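Local coordinates for BSU-2 beta-lactamase (Bacillus subtilis, PDB 6W5E), which probably hydrolyses the amide bond of the beta-lactam ring in penicillin-like antibiotics, as a class D serine beta-lactamase, at residues Phe50-Leu55 and Asp257-Tyr262; Leu87-Val92 and Arg134-Glu139; Met200-Gln203 and Tyr209-Tyr212. One frame throughout, in Å; residues are numbered along the deposited sequence.

Contact 1: residues Phe50-Leu55 and Asp257-Tyr262; sequences FILHDL and DILKKY
In the alpha/beta part of the penicillin-recognising fold, the C-terminal helix 248-261 lies across one face of the antiparallel sheet, and here Ile258 and Leu259 of that helix meet Phe50 and Leu52 of strand 48-54. The main touch is a CH-pi contact: the methyl CD1 of Ile258 sits over the middle of the Phe50 ring, 3.7 Å from the ring centroid and only 9° off the ring normal. The other branch of the same side chain reaches the far end of the ring, with Ile258 CG2 3.7 Å from Phe50 CZ, so both methyls rest on one aromatic group. With CG anti to the backbone nitrogen (chi1 174°), the Phe50 ring extends toward the helix and turns a face to the oncoming Ile258. The strand is an inner one, hydrogen-bonded to Tyr63 and Phe61 on one flank and Val241 and Val239 on the other, while its Ile51 and His53 pack against helix 172-184. Two residues along from Phe50, a looser apolar contact joins Leu52 CD1 to Leu259 CD2 at 4.4 Å. At the helix end, Tyr262 N donates to Ile258 O at 3.0 Å, and the tyrosine OH is hydrogen-bonded to Asn38 O.

Contact 2: residues Leu87-Val92 and Arg134-Glu139; sequences LQVKAV and RDIGEE
Apolar contacts carry most of this junction, in which Ala91 and Val89 face Asp135 and Ile136. The methyl CB of Ala91 lies 4.1 Å from Asp135 CB and 4.4 Å from Ile136 CG1, touching two consecutive residues of the helix end. Val89 adds its CG2 methyl, 4.5 Å from the same Ile136 CG1, so that one methylene of the isoleucine is approached by two side chains. Both segments are places where a helix of the mainly helical part of the fold stops: helix 81-88 closes in a Schellman motif, with Lys90 at positive phi, and helix 126-136 gives way at Gly137, also at positive phi, which is at the same time the N-cap position of helix 138-147. Arg140 and Trp144 of that next helix also touch Val89, and Leu132, one turn back, touches Ala91. The polar part of the contact is a single water. It donates to Ala91 O at 2.9 Å and to Asp135 OD2 at 2.7 Å, joining a backbone carbonyl to a carboxylate across the exposed margin. Asp135 turns CG away from its own carbonyl carbon (chi1 -79°), which carries OD2 to the water while CB stays on Ala91.

Contact 3: residues Met200-Gln203 and Tyr209-Tyr212; sequences MMIQ and YTLY
Gln203 N donates to Leu211 O at 2.8 Å, a nearly straight bond with an angle of 169° at the hydrogen. The same oxygen receives a longer CA-H...O contact from Ile202 CA at 3.6 Å. A second contact of this kind runs the other way, from Tyr212 CA to Met201 O at 3.3 Å. Both CA donors belong to the antiparallel, non-hydrogen-bonded pair of Ile202 with Tyr212, whose CA atoms are 4.3 Å apart.

The side chains of that pair lie next to each other on one face of the sheet and point the same way. Ile202 CG1 comes within 3.5 Å of Tyr212 CE2, approaching the ring obliquely, and its CD1 also reaches toward CE2. The CG2 methyl of Thr210, two residues before Tyr212 on the same strand, approaches Ile202 CG1 as well, at 4.1 Å. These residues belong to a hairpin whose strand 202-205 is an outermost strand of the six-stranded sheet, with 209-217 next to it. Past Tyr212 the latter strand runs on into the Lys-Thr-Gly (KTG) motif, which probably lines the active site, as in related class D enzymes. Backbone bonds of Thr210 and Tyr212 with Lys232 and Phe230 attach the hairpin to the next strand inward. The Tyr212 ring meets that of Phe230 with the planes inclined at about 50°, and its hydroxyl has a weak hydrogen bond to Lys232 NZ.

Where the chain enters the strand from helix 191-200, Met201 CB packs on Tyr212 CB at 4.1 Å. Beyond the bonded amide, Gln203 CB lies near Leu211 CD2. In one of its two conformers the glutamine chain bends at chi2 (-83°), so that its end leads away from the partner strand, with OE1 hydrogen-bonded to Lys252 NZ of the C-terminal helix.

From the N terminus, strand 48-54 supplies the first half of contact 1, whose partner comes 202 residues later in the last helix; the other two contacts both fall within this long loop. Contact 2 closes a loop of 41 intervening residues between two helix ends in the helical part, and only after it does contact 3 close the short hairpin turn at the sheet edge, so these two follow in series. Contacts 1 and 3 reach the same sheet and touch through Leu259 CD1 and Leu211 CD1, 3.8 Å apart. Contact 2 lies across the molecule from contact 1, their centres about 34 Å apart, yet Leu87 CD1 meets Met200 CE of contact 3 at 4.2 Å.

Contact 1: residues Phe50-Leu55 and Asp257-Tyr262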
ATOM      1  N   PHE A  50       9.666  -9.795  -3.443  1.00 11.60           N
ATOM      2  CA  PHE A  50       8.251 -10.109  -3.588  1.00 11.22           C
ATOM      3  C   PHE A  50       7.860 -11.042  -2.455  1.00 10.21           C
ATOM      4  O   PHE A  50       8.564 -12.020  -2.180  1.00 11.76           O
ATOM      5  CB  PHE A  50       7.980 -10.809  -4.930  1.00 11.47           C
ATOM      6  CG  PHE A  50       6.563 -11.297  -5.089  1.00 11.59           C
ATOM      7  CD1 PHE A  50       5.535 -10.405  -5.367  1.00 13.27           C
ATOM      8  CD2 PHE A  50       6.264 -12.644  -4.980  1.00 12.12           C
ATOM      9  CE1 PHE A  50       4.244 -10.851  -5.520  1.00 13.24           C
ATOM     10  CE2 PHE A  50       4.964 -13.098  -5.136  1.00 12.19           C
ATOM     11  CZ  PHE A  50       3.958 -12.205  -5.410  1.00 13.24           C
ATOM     12  N   ILE A  51       6.736 -10.738  -1.809  1.00 10.17           N
ATOM     13  CA  ILE A  51       6.217 -11.523  -0.696  1.00 10.74           C
ATOM     14  C   ILE A  51       4.763 -11.856  -0.983  1.00  9.78           C
ATOM     15  O   ILE A  51       3.987 -10.967  -1.346  1.00 11.17           O
ATOM     16  CB  ILE A  51       6.317 -10.752   0.631  1.00 11.35           C
ATOM     17  CG1 ILE A  51       7.753 -10.286   0.881  1.00 13.05           C
ATOM     18  CG2 ILE A  51       5.807 -11.634   1.761  1.00 13.31           C
ATOM     19  CD1 ILE A  51       7.842  -9.071   1.749  1.00 16.58           C
ATOM     20  N   LEU A  52       4.392 -13.129  -0.818  1.00 10.65           N
ATOM     21  CA  LEU A  52       3.015 -13.567  -1.029  1.00 11.09           C
ATOM     22  C   LEU A  52       2.595 -14.437   0.143  1.00 11.65           C
ATOM     23  O   LEU A  52       3.234 -15.459   0.422  1.00 11.97           O
ATOM     24  CB  LEU A  52       2.862 -14.328  -2.349  1.00 11.42           C
ATOM     25  CG  LEU A  52       1.417 -14.618  -2.770  1.00 11.71           C
ATOM     26  CD1 LEU A  52       0.653 -13.318  -3.022  1.00 13.26           C
ATOM     27  CD2 LEU A  52       1.387 -15.525  -3.998  1.00 13.76           C
ATOM     28  N   HIS A  53       1.527 -14.036   0.824  1.00 10.16           N
ATOM     29  CA  HIS A  53       1.014 -14.761   1.977  1.00 10.33           C
ATOM     30  C   HIS A  53      -0.353 -15.357   1.664  1.00  9.88           C
ATOM     31  O   HIS A  53      -1.279 -14.631   1.294  1.00 10.97           O
ATOM     32  CB  HIS A  53       0.899 -13.858   3.203  1.00 12.03           C
ATOM     33  CG  HIS A  53       0.353 -14.559   4.407  1.00 11.35           C
ATOM     34  ND1 HIS A  53       1.135 -15.347   5.221  1.00 13.27           N
ATOM     35  CD2 HIS A  53      -0.907 -14.635   4.901  1.00 13.01           C
ATOM     36  CE1 HIS A  53       0.387 -15.858   6.182  1.00 12.98           C
ATOM     37  NE2 HIS A  53      -0.856 -15.445   6.009  1.00 13.43           N
ATOM     38  N   ASP A  54      -0.470 -16.673   1.848  1.00 11.14           N
ATOM     39  CA  ASP A  54      -1.714 -17.423   1.716  1.00 10.87           C
ATOM     40  C   ASP A  54      -2.490 -17.313   3.027  1.00 11.05           C
ATOM     41  O   ASP A  54      -2.079 -17.882   4.046  1.00 12.81           O
ATOM     42  CB  ASP A  54      -1.332 -18.875   1.427  1.00 11.72           C
ATOM     43  CG  ASP A  54      -2.522 -19.778   1.134  1.00 12.41           C
ATOM     44  OD1 ASP A  54      -3.637 -19.531   1.642  1.00 13.27           O
ATOM     45  OD2 ASP A  54      -2.316 -20.790   0.424  1.00 14.97           O
ATOM     46  N   LEU A  55      -3.613 -16.584   3.008  1.00 11.45           N
ATOM     47  CA  LEU A  55      -4.381 -16.378   4.234  1.00 12.01           C
ATOM     48  C   LEU A  55      -5.026 -17.672   4.726  1.00 13.38           C
ATOM     49  O   LEU A  55      -4.997 -17.965   5.926  1.00 15.00           O
ATOM     50  CB  LEU A  55      -5.424 -15.280   4.027  1.00 12.17           C
ATOM     51  CG  LEU A  55      -4.835 -13.864   4.005  1.00 12.31           C
ATOM     52  CD1 LEU A  55      -5.795 -12.882   3.341  1.00 14.05           C
ATOM     53  CD2 LEU A  55      -4.476 -13.420   5.426  1.00 13.92           C
ATOM     54  N   ASP A 257       1.992  -9.541 -13.258  1.00 13.17           N
ATOM     55  CA  ASP A 257       2.516 -10.674 -14.011  0.63 13.44           C
ATOM     56  C   ASP A 257       2.563 -11.936 -13.155  1.00 12.23           C
ATOM     57  O   ASP A 257       2.164 -13.010 -13.620  1.00 12.72           O
ATOM     58  CB  ASP A 257       3.879 -10.345 -14.617  0.63 14.97           C
ATOM     59  CG  ASP A 257       4.131 -11.094 -15.914  0.63 18.08           C
ATOM     60  OD1 ASP A 257       3.343 -10.931 -16.869  0.63 23.08           O
ATOM     61  OD2 ASP A 257       5.123 -11.847 -15.983  0.63 21.34           O
ATOM     62  N   ILE A 258       3.024 -11.831 -11.904  1.00 11.32           N
ATOM     63  CA  ILE A 258       3.093 -12.993 -11.024  1.00 11.21           C
ATOM     64  C   ILE A 258       1.700 -13.524 -10.729  1.00 11.93           C
ATOM     65  O   ILE A 258       1.455 -14.735 -10.789  1.00 12.05           O
ATOM     66  CB  ILE A 258       3.850 -12.643  -9.729  1.00 12.21           C
ATOM     67  CG1 ILE A 258       5.315 -12.306 -10.035  1.00 11.61           C
ATOM     68  CG2 ILE A 258       3.740 -13.785  -8.726  1.00 12.18           C
ATOM     69  CD1 ILE A 258       6.036 -11.645  -8.883  1.00 12.56           C
ATOM     70  N   LEU A 259       0.766 -12.627 -10.401  1.00 11.27           N
ATOM     71  CA  LEU A 259      -0.574 -13.075 -10.032  1.00 10.78           C
ATOM     72  C   LEU A 259      -1.293 -13.723 -11.207  1.00 12.72           C
ATOM     73  O   LEU A 259      -2.119 -14.620 -11.004  1.00 13.09           O
ATOM     74  CB  LEU A 259      -1.392 -11.916  -9.459  1.00 11.89           C
ATOM     75  CG  LEU A 259      -0.868 -11.283  -8.167  1.00 13.17           C
ATOM     76  CD1 LEU A 259      -1.766 -10.124  -7.744  1.00 15.38           C
ATOM     77  CD2 LEU A 259      -0.719 -12.298  -7.031  1.00 16.46           C
ATOM     78  N   LYS A 260      -0.989 -13.291 -12.434  1.00 12.75           N
ATOM     79  CA  LYS A 260      -1.527 -13.950 -13.621  1.00 13.55           C
ATOM     80  C   LYS A 260      -0.864 -15.305 -13.851  1.00 12.54           C
ATOM     81  O   LYS A 260      -1.547 -16.305 -14.095  1.00 14.73           O
ATOM     82  CB  LYS A 260      -1.347 -13.050 -14.842  1.00 15.22           C
ATOM     83  CG  LYS A 260      -2.321 -11.881 -14.901  1.00 17.02           C
ATOM     84  CD  LYS A 260      -2.056 -11.009 -16.120  1.00 20.15           C
ATOM     85  CE  LYS A 260      -3.171 -10.004 -16.310  1.00 25.12           C
ATOM     86  NZ  LYS A 260      -2.906  -9.084 -17.449  1.00 28.25           N
ATOM     87  N   LYS A 261       0.473 -15.358 -13.763  1.00 13.52           N
ATOM     88  CA  LYS A 261       1.194 -16.609 -13.979  1.00 15.60           C
ATOM     89  C   LYS A 261       0.747 -17.691 -13.012  1.00 14.94           C
ATOM     90  O   LYS A 261       0.774 -18.874 -13.357  1.00 15.32           O
ATOM     91  CB  LYS A 261       2.686 -16.383 -13.759  1.00 18.50           C
ATOM     92  CG  LYS A 261       3.456 -15.800 -14.904  1.00 21.59           C
ATOM     93  CD  LYS A 261       4.904 -15.675 -14.459  1.00 22.49           C
ATOM     94  CE  LYS A 261       5.824 -15.352 -15.597  1.00 23.67           C
ATOM     95  NZ  LYS A 261       7.173 -15.123 -15.044  1.00 19.66           N
ATOM     96  N   TYR A 262       0.380 -17.317 -11.789  1.00 12.61           N
ATOM     97  CA  TYR A 262       0.028 -18.281 -10.755  1.00 13.52           C
ATOM     98  C   TYR A 262      -1.474 -18.406 -10.557  1.00 15.18           C
ATOM     99  O   TYR A 262      -1.920 -18.977  -9.557  1.00 16.73           O
ATOM    100  CB  TYR A 262       0.796 -17.997  -9.458  1.00 13.01           C
ATOM    101  CG  TYR A 262       2.226 -18.458  -9.606  1.00 12.85           C
ATOM    102  CD1 TYR A 262       2.569 -19.775  -9.349  1.00 13.20           C
ATOM    103  CD2 TYR A 262       3.215 -17.597 -10.078  1.00 12.92           C
ATOM    104  CE1 TYR A 262       3.863 -20.230  -9.529  1.00 11.46           C
ATOM    105  CE2 TYR A 262       4.522 -18.040 -10.266  1.00 12.66           C
ATOM    106  CZ  TYR A 262       4.835 -19.358  -9.980  1.00 11.91           C
ATOM    107  OH  TYR A 262       6.124 -19.809 -10.157  1.00 12.94           O
TER

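Contact 2: residues Leu87-Val92 and Arg134-Glu139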
ATOM      1  N   LEU A  87     -10.005   8.330   8.866  1.00 10.88           N
ATOM      2  CA  LEU A  87     -11.415   7.983   9.013  1.00 10.66           C
ATOM      3  C   LEU A  87     -11.744   7.650  10.461  1.00 11.59           C
ATOM      4  O   LEU A  87     -12.781   8.083  10.982  1.00 12.56           O
ATOM      5  CB  LEU A  87     -11.744   6.792   8.113  1.00 11.27           C
ATOM      6  CG  LEU A  87     -11.758   7.098   6.617  1.00 11.07           C
ATOM      7  CD1 LEU A  87     -11.677   5.811   5.787  1.00 11.56           C
ATOM      8  CD2 LEU A  87     -12.990   7.924   6.250  1.00 11.40           C
ATOM      9  N   GLN A  88     -10.866   6.900  11.135  1.00 12.27           N
ATOM     10  CA  GLN A  88     -11.150   6.469  12.503  1.00 11.69           C
ATOM     11  C   GLN A  88     -11.290   7.659  13.442  1.00 13.81           C
ATOM     12  O   GLN A  88     -12.187   7.672  14.294  1.00 14.86           O
ATOM     13  CB  GLN A  88     -10.054   5.527  12.997  1.00 12.29           C
ATOM     14  CG  GLN A  88     -10.332   4.905  14.360  1.00 13.49           C
ATOM     15  CD  GLN A  88     -11.527   3.966  14.347  1.00 15.08           C
ATOM     16  OE1 GLN A  88     -11.820   3.324  13.339  1.00 14.58           O
ATOM     17  NE2 GLN A  88     -12.212   3.865  15.482  1.00 19.02           N
ATOM     18  N   VAL A  89     -10.420   8.670  13.302  1.00 12.54           N
ATOM     19  CA  VAL A  89     -10.460   9.849  14.169  1.00 13.92           C
ATOM     20  C   VAL A  89     -11.374  10.934  13.633  1.00 13.66           C
ATOM     21  O   VAL A  89     -11.437  12.026  14.221  1.00 15.78           O
ATOM     22  CB  VAL A  89      -9.062  10.429  14.482  1.00 14.68           C
ATOM     23  CG1 VAL A  89      -8.117   9.342  14.990  1.00 16.39           C
ATOM     24  CG2 VAL A  89      -8.478  11.173  13.264  1.00 12.98           C
ATOM     25  N   LYS A  90     -12.078  10.674  12.531  1.00 13.62           N
ATOM     26  CA  LYS A  90     -13.033  11.610  11.939  1.00 13.52           C
ATOM     27  C   LYS A  90     -12.378  12.888  11.408  1.00 11.27           C
ATOM     28  O   LYS A  90     -13.021  13.941  11.332  1.00 14.42           O
ATOM     29  CB  LYS A  90     -14.212  11.908  12.875  1.00 16.54           C
ATOM     30  CG  LYS A  90     -14.890  10.641  13.381  1.00 19.97           C
ATOM     31  CD  LYS A  90     -16.162  10.944  14.154  1.00 22.37           C
ATOM     32  N   ALA A  91     -11.101  12.819  11.026  1.00 11.11           N
ATOM     33  CA  ALA A  91     -10.485  13.927  10.306  1.00 12.16           C
ATOM     34  C   ALA A  91     -10.990  14.016   8.872  1.00 11.43           C
ATOM     35  O   ALA A  91     -10.883  15.080   8.252  1.00 13.65           O
ATOM     36  CB  ALA A  91      -8.957  13.811  10.326  1.00 12.56           C
ATOM     37  N   VAL A  92     -11.508  12.914   8.332  1.00 11.75           N
ATOM     38  CA  VAL A  92     -12.224  12.879   7.065  1.00 12.03           C
ATOM     39  C   VAL A  92     -13.487  12.062   7.279  1.00 12.31           C
ATOM     40  O   VAL A  92     -13.526  11.159   8.120  1.00 12.81           O
ATOM     41  CB  VAL A  92     -11.381  12.300   5.902  1.00 12.85           C
ATOM     42  CG1 VAL A  92     -10.385  13.332   5.391  1.00 14.50           C
ATOM     43  CG2 VAL A  92     -10.665  11.022   6.326  1.00 15.39           C
ATOM     44  N   ARG A 134      -1.842  16.647   8.417  1.00 11.22           N
ATOM     45  CA  ARG A 134      -1.809  17.828   9.271  1.00 11.22           C
ATOM     46  C   ARG A 134      -2.989  17.848  10.237  1.00 11.32           C
ATOM     47  O   ARG A 134      -2.833  18.225  11.404  1.00 12.91           O
ATOM     48  CB  ARG A 134      -1.763  19.101   8.418  1.00 11.81           C
ATOM     49  CG  ARG A 134      -0.461  19.308   7.655  1.00 14.16           C
ATOM     50  CD  ARG A 134      -0.345  20.716   7.091  1.00 15.48           C
ATOM     51  NE  ARG A 134      -1.295  20.977   6.006  1.00 16.39           N
ATOM     52  CZ  ARG A 134      -1.054  20.734   4.720  1.00 17.60           C
ATOM     53  NH1 ARG A 134       0.112  20.210   4.354  1.00 18.85           N
ATOM     54  NH2 ARG A 134      -1.977  21.017   3.803  1.00 21.17           N
ATOM     55  N   ASP A 135      -4.175  17.427   9.776  1.00 11.08           N
ATOM     56  CA  ASP A 135      -5.339  17.387  10.658  1.00 10.88           C
ATOM     57  C   ASP A 135      -5.221  16.270  11.690  1.00 11.85           C
ATOM     58  O   ASP A 135      -5.723  16.405  12.815  1.00 11.99           O
ATOM     59  CB  ASP A 135      -6.609  17.197   9.834  1.00 11.34           C
ATOM     60  CG  ASP A 135      -7.092  18.481   9.166  1.00 13.42           C
ATOM     61  OD1 ASP A 135      -6.701  19.587   9.590  1.00 13.71           O
ATOM     62  OD2 ASP A 135      -7.904  18.379   8.226  1.00 17.26           O
ATOM     63  N   ILE A 136      -4.573  15.156  11.335  1.00 11.84           N
ATOM     64  CA  ILE A 136      -4.337  14.105  12.323  1.00 11.05           C
ATOM     65  C   ILE A 136      -3.407  14.620  13.415  1.00 11.12           C
ATOM     66  O   ILE A 136      -3.697  14.511  14.615  1.00 11.29           O
ATOM     67  CB  ILE A 136      -3.794  12.831  11.646  1.00 12.58           C
ATOM     68  CG1 ILE A 136      -4.881  12.189  10.766  1.00 11.77           C
ATOM     69  CG2 ILE A 136      -3.295  11.847  12.694  1.00 12.97           C
ATOM     70  CD1 ILE A 136      -4.357  11.068   9.891  1.00 12.17           C
ATOM     71  N   GLY A 137      -2.299  15.227  13.014  1.00 11.51           N
ATOM     72  CA  GLY A 137      -1.409  15.875  13.967  1.00 12.61           C
ATOM     73  C   GLY A 137      -0.355  14.932  14.511  1.00 13.25           C
ATOM     74  O   GLY A 137      -0.542  13.719  14.598  1.00 11.67           O
ATOM     75  N   GLU A 138       0.777  15.524  14.897  1.00 12.96           N
ATOM     76  CA  GLU A 138       1.957  14.766  15.308  1.00 14.03           C
ATOM     77  C   GLU A 138       1.654  13.771  16.421  1.00 13.31           C
ATOM     78  O   GLU A 138       1.999  12.589  16.321  1.00 14.33           O
ATOM     79  CB  GLU A 138       3.035  15.751  15.773  1.00 20.16           C
ATOM     80  CG  GLU A 138       4.317  15.120  16.285  1.00 26.93           C
ATOM     81  CD  GLU A 138       5.343  14.976  15.190  1.00 35.25           C
ATOM     82  OE1 GLU A 138       5.003  15.289  14.026  1.00 38.35           O
ATOM     83  OE2 GLU A 138       6.481  14.558  15.489  1.00 37.84           O
ATOM     84  N   GLU A 139       1.028  14.235  17.504  1.00 14.68           N
ATOM     85  CA  GLU A 139       0.851  13.370  18.665  1.00 17.10           C
ATOM     86  C   GLU A 139      -0.075  12.197  18.356  1.00 14.15           C
ATOM     87  O   GLU A 139       0.176  11.063  18.788  1.00 14.61           O
ATOM     88  CB  GLU A 139       0.320  14.184  19.845  1.00 22.86           C
ATOM     89  CG  GLU A 139       1.190  15.386  20.210  1.00 29.99           C
ATOM     90  CD  GLU A 139       0.649  16.706  19.662  1.00 33.64           C
ATOM     91  OE1 GLU A 139       0.476  16.838  18.420  1.00 26.53           O
ATOM     92  OE2 GLU A 139       0.414  17.619  20.495  1.00 36.65           O
TER
HETATM   93  O   HOH W   1      -8.589  16.202   6.850  1.00 14.14           O

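Contact 3: residues Met200-Gln203 and Tyr209-Tyr212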
ATOM      1  N   MET A 200     -11.416   1.672  -1.364  1.00 10.41           N
ATOM      2  CA  MET A 200     -10.582   2.675  -2.013  1.00  9.87           C
ATOM      3  C   MET A 200      -9.346   2.070  -2.659  1.00 10.55           C
ATOM      4  O   MET A 200      -8.780   2.687  -3.561  1.00 11.17           O
ATOM      5  CB  MET A 200     -10.144   3.756  -1.017  1.00 10.67           C
ATOM      6  CG  MET A 200     -11.296   4.590  -0.471  1.00 10.63           C
ATOM      7  SD  MET A 200     -10.767   6.015   0.501  1.00 14.49           S
ATOM      8  CE  MET A 200     -10.067   5.268   1.943  1.00 14.09           C
ATOM      9  N   MET A 201      -8.907   0.894  -2.207  1.00  9.87           N
ATOM     10  CA  MET A 201      -7.751   0.203  -2.764  1.00  9.51           C
ATOM     11  C   MET A 201      -8.084  -0.668  -3.972  1.00  9.62           C
ATOM     12  O   MET A 201      -7.162  -1.219  -4.585  1.00 10.79           O
ATOM     13  CB  MET A 201      -7.103  -0.671  -1.684  1.00 11.08           C
ATOM     14  CG  MET A 201      -6.480   0.106  -0.547  1.00 10.60           C
ATOM     15  SD  MET A 201      -5.960  -0.985   0.804  1.00 12.58           S
ATOM     16  CE  MET A 201      -4.587  -1.840   0.045  1.00 13.63           C
ATOM     17  N   ILE A 202      -9.361  -0.817  -4.339  1.00 10.67           N
ATOM     18  CA  ILE A 202      -9.694  -1.720  -5.434  1.00 10.89           C
ATOM     19  C   ILE A 202      -9.058  -1.226  -6.722  1.00 10.85           C
ATOM     20  O   ILE A 202      -9.234  -0.066  -7.116  1.00 12.60           O
ATOM     21  CB  ILE A 202     -11.215  -1.868  -5.591  1.00 11.26           C
ATOM     22  CG1 ILE A 202     -11.795  -2.659  -4.419  1.00 11.73           C
ATOM     23  CG2 ILE A 202     -11.539  -2.574  -6.908  1.00 13.41           C
ATOM     24  CD1 ILE A 202     -13.319  -2.693  -4.366  1.00 13.69           C
ATOM     25  N   GLN A 203      -8.306  -2.109  -7.379  1.00 11.49           N
ATOM     26  CA  GLN A 203      -7.705  -1.841  -8.678  0.58 13.33           C
ATOM     27  C   GLN A 203      -8.462  -2.498  -9.820  1.00 15.33           C
ATOM     28  O   GLN A 203      -8.567  -1.913 -10.902  1.00 18.00           O
ATOM     29  CB  GLN A 203      -6.254  -2.332  -8.696  0.58 14.71           C
ATOM     30  CG  GLN A 203      -5.402  -1.770  -7.575  0.58 16.78           C
ATOM     31  CD  GLN A 203      -4.864  -0.390  -7.899  0.58 16.33           C
ATOM     32  OE1 GLN A 203      -4.009  -0.237  -8.769  0.58 21.34           O
ATOM     33  NE2 GLN A 203      -5.358   0.622  -7.196  0.58 15.21           N
ATOM     34  N   TYR A 209     -12.313 -12.560  -9.190  1.00 14.61           N
ATOM     35  CA  TYR A 209     -11.296 -12.060  -8.276  1.00 13.38           C
ATOM     36  C   TYR A 209     -11.479 -10.562  -8.100  1.00 13.30           C
ATOM     37  O   TYR A 209     -12.081  -9.890  -8.938  1.00 13.17           O
ATOM     38  CB  TYR A 209      -9.882 -12.349  -8.801  1.00 14.64           C
ATOM     39  CG  TYR A 209      -9.508 -11.448  -9.947  1.00 14.54           C
ATOM     40  CD1 TYR A 209      -9.919 -11.740 -11.238  1.00 15.49           C
ATOM     41  CD2 TYR A 209      -8.779 -10.274  -9.735  1.00 13.17           C
ATOM     42  CE1 TYR A 209      -9.600 -10.908 -12.293  1.00 16.29           C
ATOM     43  CE2 TYR A 209      -8.466  -9.426 -10.780  1.00 14.55           C
ATOM     44  CZ  TYR A 209      -8.870  -9.757 -12.060  1.00 16.50           C
ATOM     45  OH  TYR A 209      -8.561  -8.924 -13.107  1.00 19.18           O
ATOM     46  N   THR A 210     -10.924 -10.045  -7.002  1.00 12.43           N
ATOM     47  CA  THR A 210     -10.804  -8.609  -6.777  1.00 12.71           C
ATOM     48  C   THR A 210      -9.371  -8.322  -6.369  1.00 12.31           C
ATOM     49  O   THR A 210      -8.859  -8.935  -5.424  1.00 13.38           O
ATOM     50  CB  THR A 210     -11.772  -8.102  -5.687  1.00 14.27           C
ATOM     51  OG1 THR A 210     -13.112  -8.461  -6.037  1.00 16.68           O
ATOM     52  CG2 THR A 210     -11.692  -6.589  -5.562  1.00 14.79           C
ATOM     53  N   LEU A 211      -8.725  -7.406  -7.085  1.00 11.53           N
ATOM     54  CA  LEU A 211      -7.355  -7.002  -6.790  1.00 11.96           C
ATOM     55  C   LEU A 211      -7.398  -5.680  -6.031  1.00 10.39           C
ATOM     56  O   LEU A 211      -7.987  -4.700  -6.511  1.00 12.26           O
ATOM     57  CB  LEU A 211      -6.544  -6.855  -8.077  1.00 12.64           C
ATOM     58  CG  LEU A 211      -5.120  -6.321  -7.892  1.00 13.15           C
ATOM     59  CD1 LEU A 211      -4.270  -7.298  -7.096  1.00 13.06           C
ATOM     60  CD2 LEU A 211      -4.488  -6.032  -9.243  1.00 14.27           C
ATOM     61  N   TYR A 212      -6.778  -5.658  -4.853  1.00 11.40           N
ATOM     62  CA  TYR A 212      -6.650  -4.461  -4.037  1.00 10.24           C
ATOM     63  C   TYR A 212      -5.176  -4.095  -3.956  1.00 10.63           C
ATOM     64  O   TYR A 212      -4.330  -4.968  -3.731  1.00 12.20           O
ATOM     65  CB  TYR A 212      -7.116  -4.716  -2.602  1.00 11.66           C
ATOM     66  CG  TYR A 212      -8.522  -5.245  -2.438  1.00 10.59           C
ATOM     67  CD1 TYR A 212      -8.810  -6.596  -2.600  1.00 12.64           C
ATOM     68  CD2 TYR A 212      -9.554  -4.399  -2.060  1.00 11.99           C
ATOM     69  CE1 TYR A 212     -10.104  -7.078  -2.422  1.00 12.08           C
ATOM     70  CE2 TYR A 212     -10.843  -4.874  -1.866  1.00 12.94           C
ATOM     71  CZ  TYR A 212     -11.113  -6.208  -2.055  1.00 14.93           C
ATOM     72  OH  TYR A 212     -12.399  -6.675  -1.869  1.00 18.18           O
TER